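PDB 6JKV: PppA from Pseudomonas aeruginosa, which probably acts as a metal-dependent serine/threonine protein phosphatase of the PP2C family and is a key regulatory component of type VI secretion. Local coordinates for residues A[45-50]-A[71-76]; A[56-61]-A[121-126]; A[135-140]-A[195-200]; A[209-214]-A[255-260]. All coordinates share one frame; numbering follows the deposited sequence.

Interaction 1. Residues A[45-50]-A[71-76]; sequences EDASLD and FVSSLI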
loop_
_atom_site.group_PDB
_atom_site.type_symbol
_atom_site.label_atom_id
_atom_site.label_comp_id
_atom_site.label_asym_id
_atom_site.label_seq_id
_atom_site.Cartn_x
_atom_site.Cartn_y
_atom_site.Cartn_z
ATOM N N GLU A 45 -8.394 -2.402 10.116
ATOM C CA GLU A 45 -7.839 -1.025 10.039
ATOM C C GLU A 45 -7.122 -0.833 8.704
ATOM O O GLU A 45 -6.703 0.309 8.428
ATOM C CB GLU A 45 -6.896 -0.750 11.207
ATOM C CG GLU A 45 -7.620 -0.637 12.522
ATOM C CD GLU A 45 -6.699 -0.759 13.723
ATOM O OE1 GLU A 45 -6.004 0.235 14.041
ATOM O OE2 GLU A 45 -6.685 -1.847 14.347
ATOM N N ASP A 46 -6.991 -1.902 7.908
ATOM C CA ASP A 46 -6.504 -1.801 6.511
ATOM C C ASP A 46 -7.563 -1.081 5.676
ATOM O O ASP A 46 -8.757 -1.275 5.926
ATOM C CB ASP A 46 -6.197 -3.172 5.896
ATOM C CG ASP A 46 -4.848 -3.768 6.272
ATOM O OD1 ASP A 46 -4.165 -3.220 7.181
ATOM O OD2 ASP A 46 -4.489 -4.787 5.652
ATOM N N ALA A 47 -7.127 -0.259 4.731
ATOM C CA ALA A 47 -8.002 0.371 3.719
ATOM C C ALA A 47 -7.305 0.318 2.365
ATOM O O ALA A 47 -6.070 0.150 2.318
ATOM C CB ALA A 47 -8.327 1.796 4.102
ATOM N N SER A 48 -8.079 0.436 1.299
ATOM C CA SER A 48 -7.532 0.446 -0.071
ATOM C C SER A 48 -8.378 1.362 -0.943
ATOM O O SER A 48 -9.541 1.596 -0.618
ATOM C CB SER A 48 -7.425 -0.948 -0.638
ATOM O OG SER A 48 -8.705 -1.505 -0.864
ATOM N N LEU A 49 -7.758 1.875 -2.000
ATOM C CA LEU A 49 -8.439 2.621 -3.075
ATOM C C LEU A 49 -8.039 1.999 -4.414
ATOM O O LEU A 49 -6.832 1.975 -4.745
ATOM C CB LEU A 49 -8.060 4.101 -3.020
ATOM C CG LEU A 49 -8.634 4.908 -4.182
ATOM C CD1 LEU A 49 -10.134 5.088 -3.995
ATOM C CD2 LEU A 49 -7.935 6.248 -4.349
ATOM N N ASP A 50 -9.030 1.513 -5.153
ATOM C CA ASP A 50 -8.841 0.920 -6.494
ATOM C C ASP A 50 -9.466 1.872 -7.516
ATOM O O ASP A 50 -10.641 1.686 -7.850
ATOM C CB ASP A 50 -9.433 -0.489 -6.523
ATOM C CG ASP A 50 -9.225 -1.201 -7.845
ATOM O OD1 ASP A 50 -8.209 -0.910 -8.516
ATOM O OD2 ASP A 50 -10.082 -2.035 -8.210
ATOM N N PHE A 71 -9.845 5.183 11.019
ATOM C CA PHE A 71 -10.066 6.634 10.809
ATOM C C PHE A 71 -8.985 7.193 9.875
ATOM O O PHE A 71 -9.323 7.858 8.875
ATOM C CB PHE A 71 -10.080 7.372 12.146
ATOM C CG PHE A 71 -9.821 8.854 12.052
ATOM C CD1 PHE A 71 -10.751 9.697 11.470
ATOM C CD2 PHE A 71 -8.646 9.404 12.541
ATOM C CE1 PHE A 71 -10.512 11.060 11.385
ATOM C CE2 PHE A 71 -8.404 10.764 12.448
ATOM C CZ PHE A 71 -9.340 11.594 11.875
ATOM N N VAL A 72 -7.714 6.927 10.172
ATOM C CA VAL A 72 -6.578 7.503 9.395
ATOM C C VAL A 72 -6.532 6.849 8.009
ATOM O O VAL A 72 -6.354 7.569 7.017
ATOM C CB VAL A 72 -5.243 7.351 10.142
ATOM C CG1 VAL A 72 -4.101 7.930 9.332
ATOM C CG2 VAL A 72 -5.283 8.003 11.515
ATOM N N SER A 73 -6.682 5.529 7.929
ATOM C CA SER A 73 -6.548 4.794 6.643
ATOM C C SER A 73 -7.682 5.206 5.699
ATOM O O SER A 73 -7.405 5.402 4.508
ATOM C CB SER A 73 -6.470 3.289 6.842
ATOM O OG SER A 73 -7.669 2.741 7.375
ATOM N N SER A 74 -8.901 5.379 6.222
ATOM C CA SER A 74 -10.075 5.785 5.414
ATOM C C SER A 74 -9.908 7.242 4.984
ATOM O O SER A 74 -10.229 7.541 3.818
ATOM C CB SER A 74 -11.374 5.541 6.132
ATOM O OG SER A 74 -11.319 6.057 7.441
ATOM N N LEU A 75 -9.412 8.109 5.876
ATOM C CA LEU A 75 -9.142 9.537 5.549
ATOM C C LEU A 75 -8.117 9.604 4.409
ATOM O O LEU A 75 -8.255 10.462 3.517
ATOM C CB LEU A 75 -8.636 10.292 6.784
ATOM C CG LEU A 75 -8.274 11.759 6.529
ATOM C CD1 LEU A 75 -9.465 12.529 5.981
ATOM C CD2 LEU A 75 -7.740 12.431 7.788
ATOM N N ILE A 76 -7.109 8.738 4.448
ATOM C CA ILE A 76 -6.095 8.646 3.366
ATOM C C ILE A 76 -6.807 8.346 2.044
ATOM O O ILE A 76 -6.602 9.099 1.072
ATOM C CB ILE A 76 -5.033 7.585 3.699
ATOM C CG1 ILE A 76 -3.996 8.119 4.689
ATOM C CG2 ILE A 76 -4.378 7.056 2.436
ATOM C CD1 ILE A 76 -3.116 7.044 5.270
#

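Interaction 2. Residues A[56-61]-A[121-126]; sequences LWVVAD and STLVLL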
loop_
_atom_site.group_PDB
_atom_site.type_symbol
_atom_site.label_atom_id
_atom_site.label_comp_id
_atom_site.label_asym_id
_atom_site.label_seq_id
_atom_site.Cartn_x
_atom_site.Cartn_y
_atom_site.Cartn_z
ATOM N N LEU A 56 -4.818 5.379 -10.231
ATOM C CA LEU A 56 -4.413 5.461 -8.807
ATOM C C LEU A 56 -4.793 4.176 -8.085
ATOM O O LEU A 56 -5.947 3.723 -8.225
ATOM C CB LEU A 56 -5.092 6.649 -8.126
ATOM C CG LEU A 56 -4.581 6.947 -6.715
ATOM C CD1 LEU A 56 -3.089 7.231 -6.728
ATOM C CD2 LEU A 56 -5.333 8.126 -6.119
ATOM N N TRP A 57 -3.845 3.628 -7.334
ATOM C CA TRP A 57 -4.055 2.422 -6.497
ATOM C C TRP A 57 -3.353 2.634 -5.165
ATOM O O TRP A 57 -2.178 3.012 -5.170
ATOM C CB TRP A 57 -3.560 1.174 -7.224
ATOM C CG TRP A 57 -4.190 1.044 -8.573
ATOM C CD1 TRP A 57 -5.389 0.470 -8.864
ATOM C CD2 TRP A 57 -3.663 1.532 -9.817
ATOM N NE1 TRP A 57 -5.642 0.556 -10.207
ATOM C CE2 TRP A 57 -4.592 1.193 -10.817
ATOM C CE3 TRP A 57 -2.496 2.204 -10.179
ATOM C CZ2 TRP A 57 -4.385 1.503 -12.160
ATOM C CZ3 TRP A 57 -2.291 2.511 -11.508
ATOM C CH2 TRP A 57 -3.226 2.171 -12.480
ATOM N N VAL A 58 -4.074 2.415 -4.074
ATOM C CA VAL A 58 -3.600 2.769 -2.715
ATOM C C VAL A 58 -3.906 1.596 -1.792
ATOM O O VAL A 58 -5.002 1.025 -1.898
ATOM C CB VAL A 58 -4.248 4.074 -2.216
ATOM C CG1 VAL A 58 -3.835 4.382 -0.786
ATOM C CG2 VAL A 58 -3.933 5.250 -3.133
ATOM N N VAL A 59 -2.954 1.266 -0.925
ATOM C CA VAL A 59 -3.186 0.429 0.278
ATOM C C VAL A 59 -2.639 1.184 1.493
ATOM O O VAL A 59 -1.517 1.699 1.415
ATOM C CB VAL A 59 -2.548 -0.956 0.125
ATOM C CG1 VAL A 59 -2.612 -1.740 1.429
ATOM C CG2 VAL A 59 -3.185 -1.738 -1.014
ATOM N N ALA A 60 -3.421 1.247 2.571
ATOM C CA ALA A 60 -3.053 1.944 3.822
ATOM C C ALA A 60 -3.314 1.029 5.020
ATOM O O ALA A 60 -4.453 0.577 5.183
ATOM C CB ALA A 60 -3.822 3.240 3.931
ATOM N N ASP A 61 -2.281 0.772 5.819
ATOM C CA ASP A 61 -2.374 -0.070 7.033
ATOM C C ASP A 61 -2.530 0.848 8.248
ATOM O O ASP A 61 -1.531 1.447 8.676
ATOM C CB ASP A 61 -1.160 -0.988 7.171
ATOM C CG ASP A 61 -1.267 -1.936 8.353
ATOM O OD1 ASP A 61 -2.142 -1.704 9.214
ATOM O OD2 ASP A 61 -0.468 -2.890 8.417
ATOM N N SER A 121 -1.401 5.603 10.085
ATOM C CA SER A 121 -1.559 4.587 9.030
ATOM C C SER A 121 -0.356 4.646 8.105
ATOM O O SER A 121 0.120 5.745 7.791
ATOM C CB SER A 121 -2.847 4.766 8.268
ATOM O OG SER A 121 -2.893 3.899 7.142
ATOM N N THR A 122 0.121 3.478 7.702
ATOM C CA THR A 122 1.103 3.368 6.607
ATOM C C THR A 122 0.407 3.761 5.303
ATOM O O THR A 122 -0.847 3.867 5.255
ATOM C CB THR A 122 1.692 1.958 6.524
ATOM O OG1 THR A 122 0.713 1.179 5.833
ATOM C CG2 THR A 122 2.007 1.379 7.888
ATOM N N LEU A 123 1.201 3.978 4.271
ATOM C CA LEU A 123 0.664 4.203 2.921
ATOM C C LEU A 123 1.602 3.583 1.900
ATOM O O LEU A 123 2.809 3.708 2.068
ATOM C CB LEU A 123 0.504 5.700 2.661
ATOM C CG LEU A 123 0.081 6.012 1.230
ATOM C CD1 LEU A 123 -1.166 6.871 1.208
ATOM C CD2 LEU A 123 1.215 6.650 0.450
ATOM N N VAL A 124 1.029 2.956 0.880
ATOM C CA VAL A 124 1.736 2.626 -0.384
ATOM C C VAL A 124 0.758 2.920 -1.517
ATOM O O VAL A 124 -0.394 2.453 -1.453
ATOM C CB VAL A 124 2.255 1.174 -0.402
ATOM C CG1 VAL A 124 1.157 0.157 -0.163
ATOM C CG2 VAL A 124 2.985 0.866 -1.696
ATOM N N LEU A 125 1.181 3.717 -2.487
ATOM C CA LEU A 125 0.349 4.019 -3.668
ATOM C C LEU A 125 1.192 3.794 -4.918
ATOM O O LEU A 125 2.431 3.832 -4.837
ATOM C CB LEU A 125 -0.251 5.430 -3.580
ATOM C CG LEU A 125 0.663 6.627 -3.829
ATOM C CD1 LEU A 125 0.723 6.994 -5.306
ATOM C CD2 LEU A 125 0.185 7.829 -3.022
ATOM N N LEU A 126 0.502 3.484 -6.010
ATOM C CA LEU A 126 1.061 3.491 -7.378
ATOM C C LEU A 126 0.152 4.371 -8.234
ATOM O O LEU A 126 -1.070 4.182 -8.193
ATOM C CB LEU A 126 1.142 2.058 -7.903
ATOM C CG LEU A 126 1.482 1.913 -9.384
ATOM C CD1 LEU A 126 2.971 2.117 -9.605
ATOM C CD2 LEU A 126 1.030 0.561 -9.918
#

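Interaction 3. Residues A[135-140]-A[195-200]; sequences CLWAGD and ELSEAA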
loop_
_atom_site.group_PDB
_atom_site.type_symbol
_atom_site.label_atom_id
_atom_site.label_comp_id
_atom_site.label_asym_id
_atom_site.label_seq_id
_atom_site.Cartn_x
_atom_site.Cartn_y
_atom_site.Cartn_z
ATOM N N CYS A 135 5.651 5.263 -7.522
ATOM C CA CYS A 135 5.263 4.688 -6.220
ATOM C C CYS A 135 5.641 5.689 -5.132
ATOM O O CYS A 135 6.799 6.142 -5.102
ATOM C CB CYS A 135 5.938 3.345 -5.985
ATOM S SG CYS A 135 5.731 2.706 -4.303
ATOM N N LEU A 136 4.674 6.041 -4.290
ATOM C CA LEU A 136 4.920 6.799 -3.042
ATOM C C LEU A 136 4.570 5.882 -1.874
ATOM O O LEU A 136 3.530 5.208 -1.934
ATOM C CB LEU A 136 4.059 8.062 -3.012
ATOM C CG LEU A 136 4.437 9.158 -4.003
ATOM C CD1 LEU A 136 3.302 10.165 -4.152
ATOM C CD2 LEU A 136 5.724 9.850 -3.586
ATOM N N TRP A 137 5.408 5.849 -0.846
ATOM C CA TRP A 137 5.123 5.000 0.333
ATOM C C TRP A 137 5.764 5.573 1.594
ATOM O O TRP A 137 6.767 6.323 1.522
ATOM C CB TRP A 137 5.555 3.553 0.077
ATOM C CG TRP A 137 6.975 3.254 0.439
ATOM C CD1 TRP A 137 7.421 2.746 1.624
ATOM C CD2 TRP A 137 8.138 3.414 -0.393
ATOM N NE1 TRP A 137 8.780 2.584 1.591
ATOM C CE2 TRP A 137 9.244 2.980 0.365
ATOM C CE3 TRP A 137 8.353 3.876 -1.699
ATOM C CZ2 TRP A 137 10.543 2.999 -0.141
ATOM C CZ3 TRP A 137 9.637 3.892 -2.196
ATOM C CH2 TRP A 137 10.716 3.451 -1.428
ATOM N N ALA A 138 5.156 5.206 2.713
ATOM C CA ALA A 138 5.634 5.470 4.082
ATOM C C ALA A 138 5.065 4.378 4.984
ATOM O O ALA A 138 3.838 4.323 5.138
ATOM C CB ALA A 138 5.229 6.857 4.512
ATOM N N GLY A 139 5.938 3.505 5.491
ATOM C CA GLY A 139 5.565 2.373 6.354
ATOM C C GLY A 139 6.044 1.047 5.792
ATOM O O GLY A 139 7.002 1.035 5.000
ATOM N N ASP A 140 5.420 -0.044 6.226
ATOM C CA ASP A 140 5.844 -1.431 5.902
ATOM C C ASP A 140 4.793 -2.098 5.008
ATOM O O ASP A 140 4.768 -3.343 4.942
ATOM C CB ASP A 140 6.084 -2.244 7.174
ATOM C CG ASP A 140 4.871 -2.325 8.090
ATOM O OD1 ASP A 140 3.820 -1.781 7.727
ATOM O OD2 ASP A 140 4.995 -2.923 9.170
ATOM N N GLU A 195 7.651 12.344 5.666
ATOM C CA GLU A 195 8.669 12.169 4.608
ATOM C C GLU A 195 8.285 10.929 3.808
ATOM O O GLU A 195 8.402 9.821 4.364
ATOM C CB GLU A 195 10.066 12.026 5.211
ATOM C CG GLU A 195 10.381 13.024 6.320
ATOM C CD GLU A 195 11.289 14.171 5.900
ATOM O OE1 GLU A 195 11.569 15.072 6.749
ATOM O OE2 GLU A 195 11.722 14.167 4.714
ATOM N N LEU A 196 7.816 11.115 2.571
ATOM C CA LEU A 196 7.436 10.002 1.672
ATOM C C LEU A 196 8.662 9.550 0.881
ATOM O O LEU A 196 9.436 10.409 0.423
ATOM C CB LEU A 196 6.334 10.457 0.719
ATOM C CG LEU A 196 4.950 10.646 1.332
ATOM C CD1 LEU A 196 4.141 11.626 0.498
ATOM C CD2 LEU A 196 4.214 9.316 1.441
ATOM N N SER A 197 8.825 8.241 0.729
ATOM C CA SER A 197 9.790 7.660 -0.225
ATOM C C SER A 197 9.095 7.546 -1.577
ATOM O O SER A 197 7.867 7.339 -1.606
ATOM C CB SER A 197 10.332 6.358 0.265
ATOM O OG SER A 197 11.263 6.579 1.316
ATOM N N GLU A 198 9.859 7.725 -2.651
ATOM C CA GLU A 198 9.339 7.695 -4.035
ATOM C C GLU A 198 10.246 6.810 -4.887
ATOM O O GLU A 198 11.482 6.834 -4.700
ATOM C CB GLU A 198 9.262 9.109 -4.608
ATOM C CG GLU A 198 8.548 9.174 -5.949
ATOM C CD GLU A 198 8.500 10.561 -6.564
ATOM O OE1 GLU A 198 8.758 11.530 -5.843
ATOM O OE2 GLU A 198 8.228 10.658 -7.774
ATOM N N ALA A 199 9.643 6.044 -5.791
ATOM C CA ALA A 199 10.369 5.286 -6.829
ATOM C C ALA A 199 9.621 5.430 -8.148
ATOM O O ALA A 199 8.403 5.175 -8.181
ATOM C CB ALA A 199 10.520 3.839 -6.431
ATOM N N ALA A 200 10.337 5.842 -9.192
ATOM C CA ALA A 200 9.801 5.936 -10.564
ATOM C C ALA A 200 9.925 4.568 -11.235
ATOM O O ALA A 200 10.901 3.840 -10.953
ATOM C CB ALA A 200 10.524 6.994 -11.350
#

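Interaction 4. Residues A[209-214]-A[255-260]; sequences FLLCSD and TALVVR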
loop_
_atom_site.group_PDB
_atom_site.type_symbol
_atom_site.label_atom_id
_atom_site.label_comp_id
_atom_site.label_asym_id
_atom_site.label_seq_id
_atom_site.Cartn_x
_atom_site.Cartn_y
_atom_site.Cartn_z
ATOM N N PHE A 209 1.723 -5.638 -10.802
ATOM C CA PHE A 209 2.073 -4.918 -9.559
ATOM C C PHE A 209 1.204 -5.445 -8.432
ATOM O O PHE A 209 0.019 -5.721 -8.656
ATOM C CB PHE A 209 1.887 -3.412 -9.728
ATOM C CG PHE A 209 2.670 -2.836 -10.872
ATOM C CD1 PHE A 209 3.997 -2.493 -10.715
ATOM C CD2 PHE A 209 2.073 -2.642 -12.105
ATOM C CE1 PHE A 209 4.717 -1.956 -11.770
ATOM C CE2 PHE A 209 2.791 -2.097 -13.158
ATOM C CZ PHE A 209 4.109 -1.757 -12.987
ATOM N N LEU A 210 1.801 -5.573 -7.256
ATOM C CA LEU A 210 1.084 -5.935 -6.018
ATOM C C LEU A 210 1.351 -4.865 -4.964
ATOM O O LEU A 210 2.523 -4.653 -4.620
ATOM C CB LEU A 210 1.560 -7.303 -5.528
ATOM C CG LEU A 210 1.115 -7.642 -4.106
ATOM C CD1 LEU A 210 -0.374 -7.945 -4.085
ATOM C CD2 LEU A 210 1.917 -8.800 -3.541
ATOM N N LEU A 211 0.283 -4.218 -4.513
ATOM C CA LEU A 211 0.269 -3.387 -3.291
ATOM C C LEU A 211 -0.335 -4.237 -2.171
ATOM O O LEU A 211 -1.404 -4.870 -2.384
ATOM C CB LEU A 211 -0.562 -2.125 -3.535
ATOM C CG LEU A 211 -0.034 -1.151 -4.587
ATOM C CD1 LEU A 211 -0.368 -1.596 -6.007
ATOM C CD2 LEU A 211 -0.612 0.237 -4.337
ATOM N N CYS A 212 0.312 -4.273 -1.012
ATOM C CA CYS A 212 -0.187 -5.117 0.095
ATOM C C CYS A 212 0.210 -4.532 1.443
ATOM O O CYS A 212 1.188 -3.760 1.525
ATOM C CB CYS A 212 0.290 -6.562 -0.041
ATOM S SG CYS A 212 2.066 -6.826 0.210
ATOM N N SER A 213 -0.572 -4.875 2.458
ATOM C CA SER A 213 -0.229 -4.626 3.867
ATOM C C SER A 213 0.662 -5.769 4.336
ATOM O O SER A 213 0.710 -6.812 3.648
ATOM C CB SER A 213 -1.457 -4.473 4.713
ATOM O OG SER A 213 -2.212 -5.676 4.759
ATOM N N ASP A 214 1.342 -5.575 5.463
ATOM C CA ASP A 214 2.313 -6.561 5.998
ATOM C C ASP A 214 1.593 -7.878 6.317
ATOM O O ASP A 214 2.260 -8.912 6.360
ATOM C CB ASP A 214 3.067 -6.005 7.205
ATOM C CG ASP A 214 2.167 -5.590 8.356
ATOM O OD1 ASP A 214 0.943 -5.448 8.131
ATOM O OD2 ASP A 214 2.696 -5.414 9.466
ATOM N N THR A 255 -4.569 -7.310 3.221
ATOM C CA THR A 255 -5.106 -6.623 2.028
ATOM C C THR A 255 -4.153 -6.848 0.857
ATOM O O THR A 255 -2.925 -6.767 1.060
ATOM C CB THR A 255 -5.318 -5.129 2.294
ATOM O OG1 THR A 255 -6.141 -5.012 3.454
ATOM C CG2 THR A 255 -5.966 -4.425 1.119
ATOM N N ALA A 256 -4.714 -7.128 -0.315
ATOM C CA ALA A 256 -3.959 -7.299 -1.568
ATOM C C ALA A 256 -4.669 -6.514 -2.667
ATOM O O ALA A 256 -5.913 -6.557 -2.744
ATOM C CB ALA A 256 -3.825 -8.762 -1.914
ATOM N N LEU A 257 -3.883 -5.787 -3.449
ATOM C CA LEU A 257 -4.367 -5.031 -4.624
ATOM C C LEU A 257 -3.408 -5.313 -5.775
ATOM O O LEU A 257 -2.193 -5.049 -5.621
ATOM C CB LEU A 257 -4.422 -3.543 -4.274
ATOM C CG LEU A 257 -5.352 -2.695 -5.134
ATOM C CD1 LEU A 257 -5.887 -1.500 -4.346
ATOM C CD2 LEU A 257 -4.615 -2.239 -6.380
ATOM N N VAL A 258 -3.933 -5.868 -6.867
ATOM C CA VAL A 258 -3.116 -6.273 -8.040
ATOM C C VAL A 258 -3.494 -5.385 -9.220
ATOM O O VAL A 258 -4.695 -5.156 -9.446
ATOM C CB VAL A 258 -3.250 -7.774 -8.357
ATOM C CG1 VAL A 258 -2.702 -8.111 -9.742
ATOM C CG2 VAL A 258 -2.548 -8.595 -7.292
ATOM N N VAL A 259 -2.477 -4.888 -9.912
ATOM C CA VAL A 259 -2.623 -4.068 -11.138
ATOM C C VAL A 259 -1.861 -4.780 -12.254
ATOM O O VAL A 259 -0.709 -5.212 -12.025
ATOM C CB VAL A 259 -2.105 -2.637 -10.919
ATOM C CG1 VAL A 259 -2.309 -1.768 -12.149
ATOM C CG2 VAL A 259 -2.757 -1.990 -9.707
ATOM N N ARG A 260 -2.481 -4.879 -13.424
ATOM C CA ARG A 260 -1.853 -5.487 -14.615
ATOM C C ARG A 260 -1.900 -4.494 -15.775
ATOM O O ARG A 260 -2.976 -3.949 -16.041
ATOM C CB ARG A 260 -2.555 -6.790 -14.996
ATOM C CG ARG A 260 -1.930 -7.466 -16.209
ATOM C CD ARG A 260 -2.553 -8.810 -16.480
ATOM N NE ARG A 260 -2.000 -9.855 -15.632
ATOM C CZ ARG A 260 -0.845 -10.463 -15.844
ATOM N NH1 ARG A 260 -0.078 -10.102 -16.864
ATOM N NH2 ARG A 260 -0.461 -11.435 -15.031
#

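Interaction 1. Residues A[45-50]-A[71-76]
S73 is where the helix carrying 71-76 comes down on the strand carrying 45-50, its CA 5.5 Å from the CA of A47. One turn earlier in that helix, the carbonyl of D70 lies beside the S73 hydroxyl. With chi1 at 65°, OG sits between the serine's own N and carbonyl carbon, and there it lies 2.8 Å from the backbone O of E45. D70 O is a second acceptor within reach, and which of the two takes the single proton is not settled. The serine methylene packs on the strand: S73 CB is 3.6 Å from A47 CB, so the alanine methyl rests against both methylene and oxygen. S74 follows at the margin, where its backbone N lies 4.2 Å from A47 CB while its own OG bonds to D70 O. Further along, I76 packs on S121 and L123 of strand 120-129, two places in from the edge strand, so the helix reaches over the sheet interior. The small residues A47 and S73 probably let the axes approach to 7.5 Å, and they run almost parallel, 4° apart. The methyl of A47 points to the helix, whereas D46 points away from it, its side chain about 4 Å from a bound manganese. E45 sends OE1 to G65 N and OE2 to R41. A helix laid on the outer face of one of two sheets, with the metal centre on the far side of that sheet near the start of its edge strand, is typical of the alpha-beta-beta-alpha sandwich of PP2C phosphatases.

Interaction 2. Residues A[56-61]-A[121-126]
A chi1 of 80° places OG1 of T122 between its own N and carbonyl carbon, from where it accepts the N-H of D61 at 3.0 Å, while D61 extends CG opposite its backbone N (chi1 -176°), a torsion that carries its carboxylate toward the metals. The two segments form a fully buried antiparallel ladder in the middle of a five-stranded sheet of the PP2C sandwich. V59 with V124 and W57 with L126 are hydrogen-bonded pairs; V58 with L125 is a non-hydrogen-bonded one. At the metal end the ladder changes character. T122 N reaches D61 O at 2.8 Å, but from above the carbonyl plane, and the return bond goes to the threonine hydroxyl, also bonded to S141 OG. These bonds to N and O probably help to fix the backbone of D61, whose OD1 and OD2 bind one manganese each, the first with G62 O and the second with D214 and D252. S121 OG reaches forward to T122 O at 2.8 Å, in the carbonyl plane. V58 CG2 lies alongside L125 CB at 3.7 Å. At the far end, L126 CD2 packs on W57 CE3 at 3.9 Å, and L126 O meets that ring carbon at the indole edge, 3.1 Å away.

Interaction 3. Residues A[135-140]-A[195-200]
The indole of W137 lies flat over S197, whose CB stands 3.3 Å from the centroid of the six-membered ring and only 9° off its normal, a close CH-pi contact. The ring gets there because chi1 of 89° folds it over the backbone toward the partner strand, and its CZ3 corner reaches on to A199 CB at 4.3 Å. Beneath the ring, W137 and S197 form an antiparallel hydrogen-bonded pair, with W137 N to S197 O at 3.0 Å, and C135 with A199 form the next. On the other face L136 and E198 run side by side, L136 CD2 against E198 CG at 3.7 Å, and beyond them L196 CD2 touches A138 CB at 4.1 Å. A second shell fixes these groups. W137 NE1 bonds to R156 O, and H158 meets the indole almost ring-parallel while its NE2 holds S197 OG and its ND1 takes G139 N-H. The carboxylate of E198 forms a salt bridge with R97. Strand 197-202 is one of the two outermost strands of its sheet, and strand 132-138 joins it to strand 120-129, with helix 89-114 packed on L136, L196 and E198 and W137 turned to V124 on the other side.

Interaction 4. Residues A[209-214]-A[255-260]
F209, L211 and V259 bury the largest areas in this pairing, and all three point to the same face. F209 and V259 are a hydrogen-bonded pair, F209 N to V259 O at 2.8 Å and V259 N to F209 O at 2.9 Å, with F209 CB and V259 CB 4.2 Å apart. A chi1 of -56° sets the phenyl group beside its own backbone N, so that CD2 comes to 3.8 Å from V259 O while the ring packs on L143 and R145. Two residues on, L211 pairs with L257 in the same way, and L211 CD1 slants back to V259 CG2 at 4.4 Å. This antiparallel ladder belongs to the second five-stranded sheet of the PP2C beta sandwich, and its L211, L257 and V259 pack on W57 and V59 of the facing sheet. L210 and V258 look the other way, to helix 234-247, their branches meeting obliquely with L210 CD1 at 3.9 Å from V258 CG2. Toward the metals the ladder slackens. S213 N reaches T255 O in a weak 3.3 Å bond, and T255 N turns to the serine side chain instead, 3.3 Å from S213 OG. That hydroxyl also bonds to D46 OD2, and T255 OG1 to S35 and D46, just ahead of D214, whose OD1 binds manganese.

In the fold
Interactions 2 and 3 lie in one sheet, whose edge strand 45-50 belongs to interaction 1, whereas interaction 4 lies in the facing sheet. A47 N bonds to A60 O (2.8 Å) between interactions 1 and 2, and L123 N to A138 O (2.8 Å) between 2 and 3. The two sheets meet where W57 CG packs on V259 CG2 at 3.5 Å, joining interactions 2 and 4, whose centres are about 9 Å apart. Contacts 1, 2 and 4 converge on the manganese pair: D61 OD2 and D214 OD1, 2.9 Å apart, share one ion. Interaction 3 is more remote, with the W137 side chain about 13 Å from a manganese, although D140 OD2 comes to 3.4 Å from D214 OD2.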